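PDB 6DXN: Thiol:disulfide interchange protein from Klebsiella pneumoniae, which probably acts as a periplasmic thiol-disulfide oxidoreductase of the DsbA subfamily, exchanging disulfides with other proteins through a thioredoxin-type CxxC pair. Local coordinates for residues 155-160 against 185-190; 50-55 against 180-185; 25-30 against 44-49. All coordinates share one frame; numbering follows the deposited sequence.

How the interactions relate
The three contacts illustrate how one layer of helices is fitted to one face of a thioredoxin-type sheet. Interaction 1 sets the last turn of helix 173-188 against strand 154-157, interaction 2 joins that helix to the C-terminal part of helix 45-52, and interaction 3 seats helix 45-52 on strand 25-29. Interactions 1 and 2 share Leu-185; their centres lie about 10 Å apart, as for interactions 2 and 3, against about 13 Å for interactions 1 and 3. Phe-155 joins them, with CE1 3.9 Å from CE of Met-180 and CZ 3.4 Å from CD of Glu-27. Interaction 3 leads toward the predicted redox-active pair: the Glu-27 side chain lies near, without touching, Cys-33 and Cys-36.

Interaction 1 of 3, residues 155-160 against 185-190; sequences FYVSGK and LFLLNK
Val-157 meets Leu-187 and Leu-188 through aliphatic groups alone, and the aromatic rings of both segments serve other surfaces. The ring of Phe-155 turns to helix 45-52, that of Tyr-156 meets Phe-28 and His-162 on the other side of the strand, and Phe-186 stands edge-to-face with Tyr-6. The valine itself works as a two-pronged fork. CG1 of Val-157, placed opposite the backbone N (chi1 -175°), runs toward the helix and touches CD2 of Leu-188 at 3.5 Å and CB of Leu-187 at 3.7 Å. The second prong, CG2 of Val-157, lies 3.8 Å from CD1 of Leu-187, engaging one methyl of this leucine as well. Leu-188 comes in across the valine at roughly a right angle and offers its CD2 branch. Just beyond Val-157 the chain reverses in a tight turn of type I' character at Ser-158 and Gly-159, closed by Lys-160 N to Val-157 O at 3.0 Å, and leads into strand 161-163. Between these two segments the contact is apolar and, with no directional bond, rests on the close fit of Val-157 to the two leucines, while Lys-190 on Tyr-161 adds a cation-pi link to the sheet nearby.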
loop_
_atom_site.group_PDB
_atom_site.type_symbol
_atom_site.label_atom_id
_atom_site.label_comp_id
_atom_site.label_asym_id
_atom_site.label_seq_id
_atom_site.Cartn_x
_atom_site.Cartn_y
_atom_site.Cartn_z
ATOM N N PHE A 155 6.753 2.124 -4.067
ATOM C CA PHE A 155 7.451 1.393 -2.991
ATOM C C PHE A 155 8.686 2.178 -2.525
ATOM O O PHE A 155 9.450 2.689 -3.351
ATOM C CB PHE A 155 7.865 -0.000 -3.463
ATOM C CG PHE A 155 6.727 -0.918 -3.830
ATOM C CD1 PHE A 155 6.014 -0.726 -5.006
ATOM C CD2 PHE A 155 6.388 -1.989 -3.023
ATOM C CE1 PHE A 155 4.967 -1.569 -5.346
ATOM C CE2 PHE A 155 5.348 -2.839 -3.373
ATOM C CZ PHE A 155 4.643 -2.630 -4.534
ATOM N N TYR A 156 8.845 2.266 -1.194
ATOM C CA TYR A 156 9.980 2.919 -0.523
ATOM C C TYR A 156 10.588 1.951 0.500
ATOM O O TYR A 156 9.875 1.398 1.331
ATOM C CB TYR A 156 9.554 4.215 0.171
ATOM C CG TYR A 156 9.152 5.326 -0.760
ATOM C CD1 TYR A 156 7.907 5.327 -1.362
ATOM C CD2 TYR A 156 10.008 6.383 -1.034
ATOM C CE1 TYR A 156 7.523 6.342 -2.220
ATOM C CE2 TYR A 156 9.637 7.408 -1.891
ATOM C CZ TYR A 156 8.389 7.386 -2.486
ATOM O OH TYR A 156 8.000 8.378 -3.336
ATOM N N VAL A 157 11.913 1.771 0.424
ATOM C CA VAL A 157 12.656 0.904 1.323
ATOM C C VAL A 157 13.535 1.793 2.226
ATOM O O VAL A 157 14.221 2.706 1.734
ATOM C CB VAL A 157 13.499 -0.127 0.539
ATOM C CG1 VAL A 157 14.186 -1.124 1.464
ATOM C CG2 VAL A 157 12.670 -0.868 -0.499
ATOM N N SER A 158 13.467 1.544 3.543
ATOM C CA SER A 158 14.278 2.256 4.580
ATOM C C SER A 158 14.117 3.779 4.468
ATOM O O SER A 158 14.978 4.544 4.935
ATOM C CB SER A 158 15.727 1.853 4.494
ATOM O OG SER A 158 15.898 0.479 4.818
ATOM N N GLY A 159 13.021 4.202 3.825
ATOM C CA GLY A 159 12.697 5.605 3.619
ATOM C C GLY A 159 13.729 6.357 2.795
ATOM O O GLY A 159 13.711 7.588 2.790
ATOM N N LYS A 160 14.577 5.629 2.051
ATOM C CA LYS A 160 15.675 6.246 1.297
ATOM C C LYS A 160 15.722 5.773 -0.164
ATOM O O LYS A 160 16.259 6.488 -1.008
ATOM C CB LYS A 160 17.001 5.901 1.983
ATOM C CG LYS A 160 18.226 6.631 1.452
ATOM C CD LYS A 160 19.502 6.263 2.180
ATOM C CE LYS A 160 20.699 7.088 1.758
ATOM N NZ LYS A 160 20.572 8.501 2.188
ATOM N N LEU A 185 14.288 -6.977 -1.583
ATOM C CA LEU A 185 15.231 -7.619 -0.665
ATOM C C LEU A 185 16.629 -7.003 -0.808
ATOM O O LEU A 185 17.283 -6.737 0.197
ATOM C CB LEU A 185 15.256 -9.126 -0.928
ATOM C CG LEU A 185 14.065 -9.904 -0.375
ATOM C CD1 LEU A 185 14.227 -11.389 -0.655
ATOM C CD2 LEU A 185 13.906 -9.662 1.116
ATOM N N PHE A 186 17.052 -6.788 -2.057
ATOM C CA PHE A 186 18.347 -6.189 -2.392
ATOM C C PHE A 186 18.481 -4.825 -1.705
ATOM O O PHE A 186 19.571 -4.430 -1.299
ATOM C CB PHE A 186 18.503 -6.041 -3.910
ATOM C CG PHE A 186 19.723 -5.272 -4.360
ATOM C CD1 PHE A 186 19.697 -3.890 -4.454
ATOM C CD2 PHE A 186 20.898 -5.931 -4.695
ATOM C CE1 PHE A 186 20.817 -3.181 -4.858
ATOM C CE2 PHE A 186 22.014 -5.223 -5.116
ATOM C CZ PHE A 186 21.973 -3.850 -5.194
ATOM N N LEU A 187 17.353 -4.126 -1.547
ATOM C CA LEU A 187 17.380 -2.806 -0.929
ATOM C C LEU A 187 17.367 -2.909 0.601
ATOM O O LEU A 187 18.003 -2.097 1.259
ATOM C CB LEU A 187 16.209 -1.971 -1.454
ATOM C CG LEU A 187 16.355 -1.507 -2.904
ATOM C CD1 LEU A 187 15.117 -0.750 -3.357
ATOM C CD2 LEU A 187 17.603 -0.649 -3.079
ATOM N N LEU A 188 16.642 -3.891 1.151
ATOM C CA LEU A 188 16.575 -4.062 2.610
ATOM C C LEU A 188 17.942 -4.488 3.159
ATOM O O LEU A 188 18.281 -4.141 4.292
ATOM C CB LEU A 188 15.515 -5.111 2.960
ATOM C CG LEU A 188 14.062 -4.657 2.832
ATOM C CD1 LEU A 188 13.120 -5.846 2.909
ATOM C CD2 LEU A 188 13.720 -3.627 3.904
ATOM N N ASN A 189 18.707 -5.220 2.336
ATOM C CA ASN A 189 20.020 -5.767 2.699
ATOM C C ASN A 189 21.146 -4.818 2.273
ATOM O O ASN A 189 22.277 -5.264 2.031
ATOM C CB ASN A 189 20.271 -7.124 2.032
ATOM C CG ASN A 189 19.147 -8.122 2.224
ATOM O OD1 ASN A 189 18.157 -7.838 2.897
ATOM N ND2 ASN A 189 19.287 -9.290 1.618
ATOM N N LYS A 190 20.847 -3.520 2.198
ATOM C CA LYS A 190 21.839 -2.536 1.774
ATOM C C LYS A 190 22.445 -1.835 2.988
ATOM O O LYS A 190 21.737 -1.527 3.945
ATOM C CB LYS A 190 21.196 -1.531 0.813
ATOM C CG LYS A 190 22.101 -0.385 0.386
ATOM C CD LYS A 190 21.542 0.442 -0.734
ATOM C CE LYS A 190 21.476 -0.312 -2.041
ATOM N NZ LYS A 190 20.916 0.531 -3.119
#

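Interaction 2 of 3, residues 50-55 against 180-185; sequences RKRLPD and MANLVL
Arg-52 reaches over to helix 173-188 and closes its guanidinium group on the amide oxygen of Asn-182. Both terminal nitrogens point at this one atom, which lies at the edge of the guanidinium, near its plane. NH1 of Arg-52 donates a weak, bent bond to OD1 of Asn-182 at 2.9 Å, with an angle of 126° at the hydrogen. The distance from NH2 of Arg-52 to the same OD1 of Asn-182 is 2.5 Å, shorter than such bonds usually are, so the exact placement of the groups is doubtful even though the pairing itself is plain. The amide plane is turned 82° from that of the guanidinium, and its oxygen alone meets the edge.

The rest of the arginine is fitted to hydrocarbon. Its chain bends at both chi2 and chi3, which keeps the guanidinium close to the helix instead of letting it run outward. CG of Arg-52 rests 4.0 Å from CB of Ala-181, and CD1 of Leu-185 lies 3.9 Å from CB of Arg-52 while also approaching NH2 obliquely. The other methyl of Leu-185, CD2, touches the carbonyl O of Arg-52 at 3.8 Å. Ala-181, Asn-182 and Leu-185 are thus a small, a polar and a branched residue on one flank of the helix, all three meeting Arg-52.

Further in, CB of Ala-181 also rests on the backbone of helix 45-52 at Ala-48 and Ile-49, Val-184 touches Leu-25, and Met-180, here selenomethionine, packs on Val-45, Ile-49 and Ile-163. The contact therefore forms the outer border of a helix-helix seam, with strands 25-29 and 161-163 beneath it.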
loop_
_atom_site.group_PDB
_atom_site.type_symbol
_atom_site.label_atom_id
_atom_site.label_comp_id
_atom_site.label_asym_id
_atom_site.label_seq_id
_atom_site.Cartn_x
_atom_site.Cartn_y
_atom_site.Cartn_z
ATOM N N ARG A 50 5.694 -10.296 0.197
ATOM C CA ARG A 50 5.431 -10.793 1.587
ATOM C C ARG A 50 6.007 -12.193 1.807
ATOM O O ARG A 50 6.549 -12.493 2.870
ATOM C CB ARG A 50 3.940 -10.894 1.905
ATOM C CG ARG A 50 3.234 -9.557 2.045
ATOM C CD ARG A 50 1.837 -9.794 2.577
ATOM N NE ARG A 50 1.051 -8.589 2.514
ATOM C CZ ARG A 50 0.223 -8.280 1.521
ATOM N NH1 ARG A 50 0.048 -9.114 0.509
ATOM N NH2 ARG A 50 -0.422 -7.135 1.548
ATOM N N LYS A 51 5.843 -13.034 0.788
ATOM C CA LYS A 51 6.299 -14.414 0.790
ATOM C C LYS A 51 7.811 -14.490 1.050
ATOM O O LYS A 51 8.296 -15.502 1.556
ATOM C CB LYS A 51 5.944 -15.018 -0.571
ATOM C CG LYS A 51 6.274 -16.489 -0.780
ATOM C CD LYS A 51 5.807 -16.989 -2.137
ATOM C CE LYS A 51 4.326 -16.762 -2.357
ATOM N NZ LYS A 51 3.872 -17.292 -3.663
ATOM N N ARG A 52 8.528 -13.399 0.742
ATOM C CA ARG A 52 10.011 -13.361 0.831
ATOM C C ARG A 52 10.531 -12.549 2.025
ATOM O O ARG A 52 11.747 -12.528 2.257
ATOM C CB ARG A 52 10.563 -12.716 -0.445
ATOM C CG ARG A 52 10.126 -13.397 -1.732
ATOM C CD ARG A 52 10.842 -14.702 -2.011
ATOM N NE ARG A 52 12.260 -14.483 -2.273
ATOM C CZ ARG A 52 12.746 -14.028 -3.422
ATOM N NH1 ARG A 52 11.925 -13.694 -4.404
ATOM N NH2 ARG A 52 14.050 -13.901 -3.587
ATOM N N LEU A 53 9.640 -11.876 2.768
ATOM C CA LEU A 53 10.067 -11.031 3.896
ATOM C C LEU A 53 10.333 -11.880 5.140
ATOM O O LEU A 53 9.862 -13.014 5.241
ATOM C CB LEU A 53 8.981 -10.002 4.236
ATOM C CG LEU A 53 8.617 -8.961 3.176
ATOM C CD1 LEU A 53 7.471 -8.093 3.667
ATOM C CD2 LEU A 53 9.805 -8.090 2.807
ATOM N N PRO A 54 11.120 -11.366 6.116
ATOM C CA PRO A 54 11.300 -12.037 7.405
ATOM C C PRO A 54 10.069 -11.797 8.299
ATOM O O PRO A 54 9.286 -10.887 8.042
ATOM C CB PRO A 54 12.563 -11.393 8.004
ATOM C CG PRO A 54 13.164 -10.580 6.867
ATOM C CD PRO A 54 11.989 -10.189 5.994
ATOM N N ASP A 55 9.945 -12.591 9.370
ATOM C CA ASP A 55 8.793 -12.560 10.294
ATOM C C ASP A 55 8.611 -11.213 11.003
ATOM O O ASP A 55 7.468 -10.820 11.259
ATOM C CB ASP A 55 8.900 -13.673 11.338
ATOM C CG ASP A 55 8.675 -15.059 10.761
ATOM O OD1 ASP A 55 8.409 -15.149 9.539
ATOM O OD2 ASP A 55 8.747 -16.033 11.537
HETATM N N MSE A 180 10.533 -7.938 -8.516
HETATM C CA MSE A 180 10.228 -6.847 -7.611
HETATM C C MSE A 180 10.585 -7.245 -6.201
HETATM O O MSE A 180 11.208 -6.465 -5.471
HETATM C CB MSE A 180 8.753 -6.462 -7.728
HETATM C CG MSE A 180 8.316 -5.614 -6.542
HETATM SE SE MSE A 180 9.079 -3.810 -6.641
HETATM C CE MSE A 180 7.688 -2.996 -7.794
ATOM N N ALA A 181 10.198 -8.466 -5.808
ATOM C CA ALA A 181 10.501 -8.976 -4.463
ATOM C C ALA A 181 12.021 -9.096 -4.286
ATOM O O ALA A 181 12.548 -8.849 -3.206
ATOM C CB ALA A 181 9.820 -10.297 -4.229
ATOM N N ASN A 182 12.704 -9.504 -5.361
ATOM C CA ASN A 182 14.169 -9.634 -5.342
ATOM C C ASN A 182 14.797 -8.252 -5.116
ATOM O O ASN A 182 15.661 -8.104 -4.248
ATOM C CB ASN A 182 14.691 -10.316 -6.608
ATOM C CG ASN A 182 14.457 -11.812 -6.620
ATOM O OD1 ASN A 182 14.257 -12.429 -5.575
ATOM N ND2 ASN A 182 14.511 -12.410 -7.795
ATOM N N LEU A 183 14.339 -7.250 -5.883
ATOM C CA LEU A 183 14.831 -5.866 -5.756
ATOM C C LEU A 183 14.553 -5.337 -4.342
ATOM O O LEU A 183 15.434 -4.718 -3.731
ATOM C CB LEU A 183 14.173 -4.967 -6.809
ATOM C CG LEU A 183 14.460 -3.470 -6.673
ATOM C CD1 LEU A 183 15.952 -3.180 -6.715
ATOM C CD2 LEU A 183 13.750 -2.680 -7.756
ATOM N N VAL A 184 13.334 -5.560 -3.835
ATOM C CA VAL A 184 12.992 -5.108 -2.478
ATOM C C VAL A 184 14.030 -5.668 -1.492
ATOM O O VAL A 184 14.595 -4.929 -0.680
ATOM C CB VAL A 184 11.550 -5.489 -2.076
ATOM C CG1 VAL A 184 11.347 -5.506 -0.563
ATOM C CG2 VAL A 184 10.530 -4.569 -2.720
ATOM N N LEU A 185 14.288 -6.977 -1.583
ATOM C CA LEU A 185 15.231 -7.619 -0.665
ATOM C C LEU A 185 16.629 -7.003 -0.808
ATOM O O LEU A 185 17.283 -6.737 0.197
ATOM C CB LEU A 185 15.256 -9.126 -0.928
ATOM C CG LEU A 185 14.065 -9.904 -0.375
ATOM C CD1 LEU A 185 14.227 -11.389 -0.655
ATOM C CD2 LEU A 185 13.906 -9.662 1.116
#

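Interaction 3 of 3, residues 25-30 against 44-49; sequences LVEFFS and NVDTAI
Glu-27 and Asp-46 bring their carboxyl groups together at the close end of this contact, with OE1 of Glu-27 2.6 Å from OD1 of Asp-46. The side chains cross nearly at a right angle, and the two carboxyl planes are turned 80° against each other, with OE1 and OD1 making the closest approach. Glu-27 gets there by stretching straight from the strand, its CG trans to the backbone N (chi1 170°) and the chain extended beyond it. Toward the strand's start the fit is lighter: CD2 of Leu-25 meets CG2 of Ile-49 at 3.8 Å, the one apolar pairing between the segments. All four residues are buried, whereas Thr-47, turned from the strand, is exposed on the outer side of the helix. Strand 25-29, the helical stretch ending in helix 45-52 and the parallel strand 60-63 make up a beta-alpha-beta crossover of the thioredoxin fold. Its second strand supplies Lys-61, which forms a salt bridge with OD2 of Asp-46 and a long, weak ion pair with OE1 of Glu-27. That lysine would be expected to offset the negative charge gathered there, where Glu-27 lies near the probable redox-active Cys-33 and Cys-36 without touching them.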
loop_
_atom_site.group_PDB
_atom_site.type_symbol
_atom_site.label_atom_id
_atom_site.label_comp_id
_atom_site.label_asym_id
_atom_site.label_seq_id
_atom_site.Cartn_x
_atom_site.Cartn_y
_atom_site.Cartn_z
ATOM N N LEU A 25 9.455 -0.815 4.964
ATOM C CA LEU A 25 8.914 -1.095 3.644
ATOM C C LEU A 25 7.468 -0.592 3.571
ATOM O O LEU A 25 6.600 -1.021 4.349
ATOM C CB LEU A 25 8.982 -2.603 3.388
ATOM C CG LEU A 25 8.457 -3.062 2.026
ATOM C CD1 LEU A 25 9.342 -2.539 0.906
ATOM C CD2 LEU A 25 8.355 -4.579 1.967
ATOM N N VAL A 26 7.225 0.323 2.629
ATOM C CA VAL A 26 5.903 0.891 2.467
ATOM C C VAL A 26 5.609 1.035 0.967
ATOM O O VAL A 26 6.499 1.376 0.167
ATOM C CB VAL A 26 5.761 2.224 3.237
ATOM C CG1 VAL A 26 6.717 3.297 2.736
ATOM C CG2 VAL A 26 4.330 2.749 3.214
ATOM N N GLU A 27 4.362 0.706 0.614
ATOM C CA GLU A 27 3.797 0.833 -0.721
ATOM C C GLU A 27 2.682 1.872 -0.632
ATOM O O GLU A 27 1.674 1.634 0.035
ATOM C CB GLU A 27 3.256 -0.513 -1.229
ATOM C CG GLU A 27 2.433 -0.429 -2.517
ATOM C CD GLU A 27 1.754 -1.732 -2.927
ATOM O OE1 GLU A 27 1.760 -2.682 -2.113
ATOM O OE2 GLU A 27 1.230 -1.807 -4.056
ATOM N N PHE A 28 2.890 3.025 -1.269
ATOM C CA PHE A 28 1.841 4.028 -1.315
ATOM C C PHE A 28 0.887 3.604 -2.436
ATOM O O PHE A 28 1.323 3.249 -3.522
ATOM C CB PHE A 28 2.419 5.438 -1.474
ATOM C CG PHE A 28 3.188 5.946 -0.272
ATOM C CD1 PHE A 28 2.524 6.498 0.814
ATOM C CD2 PHE A 28 4.572 5.917 -0.248
ATOM C CE1 PHE A 28 3.226 6.980 1.908
ATOM C CE2 PHE A 28 5.275 6.403 0.846
ATOM C CZ PHE A 28 4.600 6.929 1.921
ATOM N N PHE A 29 -0.414 3.615 -2.147
ATOM C CA PHE A 29 -1.355 3.167 -3.134
ATOM C C PHE A 29 -2.669 3.946 -3.018
ATOM O O PHE A 29 -2.890 4.701 -2.073
ATOM C CB PHE A 29 -1.610 1.667 -2.946
ATOM C CG PHE A 29 -2.570 1.336 -1.833
ATOM C CD1 PHE A 29 -2.163 1.346 -0.506
ATOM C CD2 PHE A 29 -3.892 1.029 -2.116
ATOM C CE1 PHE A 29 -3.059 1.056 0.510
ATOM C CE2 PHE A 29 -4.785 0.730 -1.101
ATOM C CZ PHE A 29 -4.365 0.742 0.211
ATOM N N SER A 30 -3.529 3.732 -4.014
ATOM C CA SER A 30 -4.839 4.319 -4.054
ATOM C C SER A 30 -5.806 3.252 -4.564
ATOM O O SER A 30 -5.507 2.547 -5.536
ATOM C CB SER A 30 -4.870 5.554 -4.919
ATOM O OG SER A 30 -6.191 6.031 -5.043
ATOM N N ASN A 44 0.093 -9.580 -8.504
ATOM C CA ASN A 44 0.366 -10.168 -7.206
ATOM C C ASN A 44 1.809 -9.846 -6.795
ATOM O O ASN A 44 2.570 -10.712 -6.353
ATOM C CB ASN A 44 -0.001 -11.655 -7.179
ATOM C CG ASN A 44 -1.501 -11.849 -7.125
ATOM O OD1 ASN A 44 -2.183 -11.185 -6.341
ATOM N ND2 ASN A 44 -2.022 -12.752 -7.939
ATOM N N VAL A 45 2.166 -8.571 -6.964
ATOM C CA VAL A 45 3.447 -8.068 -6.535
ATOM C C VAL A 45 3.472 -8.104 -5.001
ATOM O O VAL A 45 4.507 -8.370 -4.399
ATOM C CB VAL A 45 3.681 -6.627 -7.031
ATOM C CG1 VAL A 45 4.894 -5.991 -6.382
ATOM C CG2 VAL A 45 3.768 -6.549 -8.542
ATOM N N ASP A 46 2.310 -7.846 -4.389
ATOM C CA ASP A 46 2.205 -7.749 -2.917
ATOM C C ASP A 46 2.447 -9.105 -2.240
ATOM O O ASP A 46 3.161 -9.161 -1.255
ATOM C CB ASP A 46 0.858 -7.169 -2.485
ATOM C CG ASP A 46 0.690 -5.678 -2.729
ATOM O OD1 ASP A 46 1.667 -5.019 -3.145
ATOM O OD2 ASP A 46 -0.408 -5.189 -2.477
ATOM N N THR A 47 1.821 -10.179 -2.739
ATOM C CA THR A 47 2.032 -11.524 -2.130
ATOM C C THR A 47 3.490 -11.965 -2.341
ATOM O O THR A 47 4.136 -12.512 -1.427
ATOM C CB THR A 47 1.037 -12.553 -2.683
ATOM O OG1 THR A 47 -0.278 -12.129 -2.324
ATOM C CG2 THR A 47 1.255 -13.954 -2.151
ATOM N N ALA A 48 4.009 -11.711 -3.545
ATOM C CA ALA A 48 5.388 -12.089 -3.895
ATOM C C ALA A 48 6.368 -11.505 -2.864
ATOM O O ALA A 48 7.203 -12.223 -2.281
ATOM C CB ALA A 48 5.699 -11.625 -5.298
ATOM N N ILE A 49 6.251 -10.199 -2.630
ATOM C CA ILE A 49 7.094 -9.489 -1.669
ATOM C C ILE A 49 6.940 -10.096 -0.261
ATOM O O ILE A 49 7.953 -10.392 0.396
ATOM C CB ILE A 49 6.768 -7.978 -1.694
ATOM C CG1 ILE A 49 7.152 -7.349 -3.036
ATOM C CG2 ILE A 49 7.440 -7.247 -0.534
ATOM C CD1 ILE A 49 6.670 -5.927 -3.222
#